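Local structure of glycoside hydrolase family 5 (Aspergillus oryzae, 6LA0) at residues Met165-Gln176 and Val222-Ile233. The protein is a secreted family 5 glycoside hydrolase with rutinosidase activity, probably also able to cleave glucose from the non-reducing ends of beta-1,3-glucans. Sequence-based numbering, arbitrary orientation.
Sequences MQVIDAVISFVQ and VIDRVASVNPNI
Arg225 reaches across to Asp169 and lies against Met165 where two outer helices of the TIM barrel, 158-176 and 209-229, pack side by side, the N-to-C directions of their segments 165-176 and 222-229 being 32° apart. Two bends at chi2 and chi3, after a first torsion that turns CG away from the backbone N (chi1 -175°), carry the guanidinium of Arg225 to the Asp169 carboxylate. Its NH1 forms a salt bridge with OD1 of Asp169 at 2.9 Å, meeting the carboxylate on its syn side while OD1 stays almost in the guanidinium plane. A water joins Asp169 OD2 to the same NH1, so both carboxylate oxygens are tied to one nitrogen, directly or through solvent. CE of Met165, whose chain is bent at chi2 and chi3, sits over the centre of one guanidinium face and also touches CB of Arg225 at 3.8 Å.

Next to the salt bridge, Ile172 fills the middle of the interface. Its CD1 meets CG2 of Val226 at 3.8 Å and also the CG of Arg225, whereas CG2 branches off to CG1 of Val229. Ile168 and Val222 continue the apolar seam toward the N-terminal ends of the segments, and Tyr218 lies against both Met165 and Ile168.

The chain after Val229 makes a type I beta turn from Asn230 to Ile233, in which Asn230 OD1 accepts from Asn232 N as an Asx turn. Ile233, which also packs against Ile186 of strand 184-187, points its CD1 tip to tip at CG1 of Val175, 3.6 Å away. Asn230 ND2 also bonds Tyr11 OH, and its other bond, to Gln176 OE1 at 3.0 Å, comes in tilted from that carbonyl plane yet is nearly straight at 172°.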
loop_
_atom_site.group_PDB
_atom_site.type_symbol
_atom_site.label_atom_id
_atom_site.label_comp_id
_atom_site.label_asym_id
_atom_site.label_seq_id
_atom_site.Cartn_x
_atom_site.Cartn_y
_atom_site.Cartn_z
ATOM N N MET A 165 -2.425 1.297 -18.789
ATOM C CA MET A 165 -2.677 2.728 -18.970
ATOM C C MET A 165 -4.170 3.039 -18.966
ATOM O O MET A 165 -4.574 4.111 -18.502
ATOM C CB MET A 165 -2.027 3.239 -20.262
ATOM C CG MET A 165 -0.510 3.149 -20.284
ATOM S SD MET A 165 0.286 3.938 -18.870
ATOM C CE MET A 165 -0.274 5.637 -19.019
ATOM N N GLN A 166 -5.005 2.126 -19.459
ATOM C CA GLN A 166 -6.446 2.310 -19.307
ATOM C C GLN A 166 -6.852 2.335 -17.831
ATOM O O GLN A 166 -7.716 3.127 -17.427
ATOM C CB GLN A 166 -7.185 1.218 -20.079
ATOM C CG GLN A 166 -6.976 1.334 -21.594
ATOM C CD GLN A 166 -7.764 0.307 -22.382
ATOM O OE1 GLN A 166 -8.854 -0.102 -21.985
ATOM N NE2 GLN A 166 -7.208 -0.125 -23.499
ATOM N N VAL A 167 -6.223 1.495 -17.004
ATOM C CA VAL A 167 -6.440 1.564 -15.555
ATOM C C VAL A 167 -6.134 2.964 -15.039
ATOM O O VAL A 167 -6.946 3.575 -14.334
ATOM C CB VAL A 167 -5.598 0.490 -14.838
ATOM C CG1 VAL A 167 -5.519 0.753 -13.325
ATOM C CG2 VAL A 167 -6.160 -0.900 -15.132
ATOM N N ILE A 168 -4.975 3.516 -15.423
ATOM C CA ILE A 168 -4.583 4.838 -14.942
ATOM C C ILE A 168 -5.526 5.919 -15.470
ATOM O O ILE A 168 -5.863 6.863 -14.745
ATOM C CB ILE A 168 -3.111 5.118 -15.311
ATOM C CG1 ILE A 168 -2.189 4.157 -14.549
ATOM C CG2 ILE A 168 -2.730 6.583 -15.036
ATOM C CD1 ILE A 168 -2.575 3.959 -13.089
ATOM N N ASP A 169 -5.972 5.803 -16.731
ATOM C CA ASP A 169 -6.977 6.723 -17.263
ATOM C C ASP A 169 -8.217 6.758 -16.378
ATOM O O ASP A 169 -8.794 7.827 -16.137
ATOM C CB ASP A 169 -7.386 6.309 -18.683
ATOM C CG ASP A 169 -6.344 6.668 -19.744
ATOM O OD1 ASP A 169 -5.391 7.430 -19.454
ATOM O OD2 ASP A 169 -6.484 6.168 -20.885
ATOM N N ALA A 170 -8.644 5.589 -15.895
ATOM C CA ALA A 170 -9.818 5.504 -15.028
ATOM C C ALA A 170 -9.564 6.124 -13.656
ATOM O O ALA A 170 -10.443 6.800 -13.107
ATOM C CB ALA A 170 -10.252 4.042 -14.879
ATOM N N VAL A 171 -8.372 5.908 -13.079
ATOM C CA VAL A 171 -8.056 6.554 -11.806
ATOM C C VAL A 171 -8.031 8.068 -11.970
ATOM O O VAL A 171 -8.564 8.806 -11.129
ATOM C CB VAL A 171 -6.726 6.016 -11.245
ATOM C CG1 VAL A 171 -6.285 6.814 -9.993
ATOM C CG2 VAL A 171 -6.835 4.517 -10.955
ATOM N N ILE A 172 -7.407 8.553 -13.055
ATOM C CA ILE A 172 -7.326 9.995 -13.291
ATOM C C ILE A 172 -8.719 10.607 -13.300
ATOM O O ILE A 172 -8.971 11.642 -12.668
ATOM C CB ILE A 172 -6.578 10.291 -14.606
ATOM C CG1 ILE A 172 -5.085 9.968 -14.476
ATOM C CG2 ILE A 172 -6.760 11.743 -14.991
ATOM C CD1 ILE A 172 -4.341 9.961 -15.816
ATOM N N SER A 173 -9.649 9.967 -14.029
ATOM C CA SER A 173 -11.015 10.474 -14.119
ATOM C C SER A 173 -11.685 10.494 -12.747
ATOM O O SER A 173 -12.328 11.486 -12.381
ATOM C CB SER A 173 -11.808 9.624 -15.120
ATOM O OG SER A 173 -13.193 9.923 -15.098
ATOM N N PHE A 174 -11.532 9.411 -11.970
ATOM C CA PHE A 174 -12.060 9.358 -10.601
ATOM C C PHE A 174 -11.588 10.552 -9.770
ATOM O O PHE A 174 -12.384 11.207 -9.083
ATOM C CB PHE A 174 -11.637 8.040 -9.941
ATOM C CG PHE A 174 -12.116 7.876 -8.514
ATOM C CD1 PHE A 174 -11.376 8.382 -7.440
ATOM C CD2 PHE A 174 -13.291 7.185 -8.244
ATOM C CE1 PHE A 174 -11.821 8.224 -6.133
ATOM C CE2 PHE A 174 -13.739 7.018 -6.937
ATOM C CZ PHE A 174 -13.002 7.535 -5.880
ATOM N N VAL A 175 -10.282 10.845 -9.817
ATOM C CA VAL A 175 -9.733 11.996 -9.103
ATOM C C VAL A 175 -10.308 13.299 -9.648
ATOM O O VAL A 175 -10.726 14.180 -8.884
ATOM C CB VAL A 175 -8.194 11.981 -9.190
ATOM C CG1 VAL A 175 -7.596 13.275 -8.629
ATOM C CG2 VAL A 175 -7.636 10.749 -8.511
ATOM N N GLN A 176 -10.339 13.442 -10.976
ATOM C CA GLN A 176 -10.778 14.694 -11.585
ATOM C C GLN A 176 -12.235 15.007 -11.255
ATOM O O GLN A 176 -12.593 16.175 -11.047
ATOM C CB GLN A 176 -10.578 14.633 -13.099
ATOM C CG GLN A 176 -9.146 14.902 -13.546
ATOM C CD GLN A 176 -8.663 16.288 -13.161
ATOM O OE1 GLN A 176 -8.217 16.512 -12.033
ATOM N NE2 GLN A 176 -8.751 17.232 -14.099
ATOM N N VAL A 222 3.122 6.966 -17.153
ATOM C CA VAL A 222 2.110 7.412 -16.193
ATOM C C VAL A 222 2.331 8.864 -15.797
ATOM O O VAL A 222 1.380 9.650 -15.710
ATOM C CB VAL A 222 2.115 6.505 -14.951
ATOM C CG1 VAL A 222 1.215 7.088 -13.858
ATOM C CG2 VAL A 222 1.694 5.092 -15.315
ATOM N N ILE A 223 3.580 9.236 -15.504
ATOM C CA ILE A 223 3.872 10.628 -15.163
ATOM C C ILE A 223 3.347 11.546 -16.256
ATOM O O ILE A 223 2.695 12.562 -15.987
ATOM C CB ILE A 223 5.384 10.841 -14.936
ATOM C CG1 ILE A 223 5.866 10.198 -13.638
ATOM C CG2 ILE A 223 5.724 12.329 -14.858
ATOM C CD1 ILE A 223 7.358 9.932 -13.641
ATOM N N ASP A 224 3.616 11.186 -17.515
ATOM C CA ASP A 224 3.194 12.024 -18.636
ATOM C C ASP A 224 1.678 12.031 -18.786
ATOM O O ASP A 224 1.078 13.081 -19.058
ATOM C CB ASP A 224 3.846 11.545 -19.933
ATOM C CG ASP A 224 5.332 11.864 -20.004
ATOM O OD1 ASP A 224 5.861 12.568 -19.113
ATOM O OD2 ASP A 224 5.975 11.408 -20.973
ATOM N N ARG A 225 1.037 10.873 -18.612
ATOM C CA ARG A 225 -0.410 10.816 -18.823
ATOM C C ARG A 225 -1.149 11.621 -17.766
ATOM O O ARG A 225 -2.078 12.366 -18.091
ATOM C CB ARG A 225 -0.901 9.367 -18.838
ATOM C CG ARG A 225 -2.395 9.218 -19.178
ATOM C CD ARG A 225 -2.732 9.694 -20.620
ATOM N NE ARG A 225 -2.012 8.925 -21.637
ATOM C CZ ARG A 225 -2.348 7.700 -22.037
ATOM N NH1 ARG A 225 -3.408 7.093 -21.517
ATOM N NH2 ARG A 225 -1.624 7.076 -22.960
ATOM N N VAL A 226 -0.730 11.515 -16.500
ATOM C CA VAL A 226 -1.383 12.277 -15.440
ATOM C C VAL A 226 -1.168 13.765 -15.658
ATOM O O VAL A 226 -2.112 14.561 -15.581
ATOM C CB VAL A 226 -0.877 11.841 -14.046
ATOM C CG1 VAL A 226 -1.483 12.736 -12.959
ATOM C CG2 VAL A 226 -1.202 10.361 -13.757
ATOM N N ALA A 227 0.085 14.165 -15.911
ATOM C CA ALA A 227 0.404 15.580 -16.085
ATOM C C ALA A 227 -0.288 16.172 -17.307
ATOM O O ALA A 227 -0.595 17.371 -17.327
ATOM C CB ALA A 227 1.927 15.779 -16.187
ATOM N N SER A 228 -0.552 15.361 -18.332
ATOM C CA SER A 228 -1.268 15.878 -19.493
ATOM C C SER A 228 -2.706 16.257 -19.159
ATOM O O SER A 228 -3.290 17.087 -19.861
ATOM C CB SER A 228 -1.240 14.861 -20.637
ATOM O OG SER A 228 -2.232 13.852 -20.470
ATOM N N VAL A 229 -3.284 15.694 -18.100
ATOM C CA VAL A 229 -4.628 16.060 -17.666
ATOM C C VAL A 229 -4.597 17.090 -16.547
ATOM O O VAL A 229 -5.330 18.075 -16.582
ATOM C CB VAL A 229 -5.430 14.807 -17.248
ATOM C CG1 VAL A 229 -6.787 15.218 -16.694
ATOM C CG2 VAL A 229 -5.595 13.879 -18.424
ATOM N N ASN A 230 -3.769 16.878 -15.533
ATOM C CA ASN A 230 -3.717 17.772 -14.378
ATOM C C ASN A 230 -2.314 17.683 -13.798
ATOM O O ASN A 230 -1.998 16.745 -13.052
ATOM C CB ASN A 230 -4.776 17.410 -13.338
ATOM C CG ASN A 230 -4.859 18.409 -12.196
ATOM O OD1 ASN A 230 -3.905 19.141 -11.916
ATOM N ND2 ASN A 230 -6.005 18.436 -11.517
ATOM N N PRO A 231 -1.440 18.646 -14.113
ATOM C CA PRO A 231 -0.051 18.561 -13.631
ATOM C C PRO A 231 0.099 18.709 -12.129
ATOM O O PRO A 231 1.229 18.571 -11.632
ATOM C CB PRO A 231 0.653 19.711 -14.372
ATOM C CG PRO A 231 -0.437 20.649 -14.753
ATOM C CD PRO A 231 -1.638 19.783 -15.032
ATOM N N ASN A 232 -0.979 18.998 -11.397
ATOM C CA ASN A 232 -0.923 19.224 -9.961
ATOM C C ASN A 232 -1.183 17.970 -9.132
ATOM O O ASN A 232 -0.909 17.987 -7.924
ATOM C CB ASN A 232 -1.926 20.310 -9.565
ATOM C CG ASN A 232 -1.528 21.675 -10.056
ATOM O OD1 ASN A 232 -0.449 22.172 -9.734
ATOM N ND2 ASN A 232 -2.391 22.293 -10.847
ATOM N N ILE A 233 -1.713 16.907 -9.734
ATOM C CA ILE A 233 -1.902 15.615 -9.069
ATOM C C ILE A 233 -0.544 14.943 -8.918
ATOM O O ILE A 233 0.105 14.650 -9.935
ATOM C CB ILE A 233 -2.859 14.704 -9.859
ATOM C CG1 ILE A 233 -4.236 15.359 -10.020
ATOM C CG2 ILE A 233 -2.937 13.320 -9.197
ATOM C CD1 ILE A 233 -5.198 14.626 -11.001
HETATM O O HOH W 1 -4.853 4.621 -22.588
#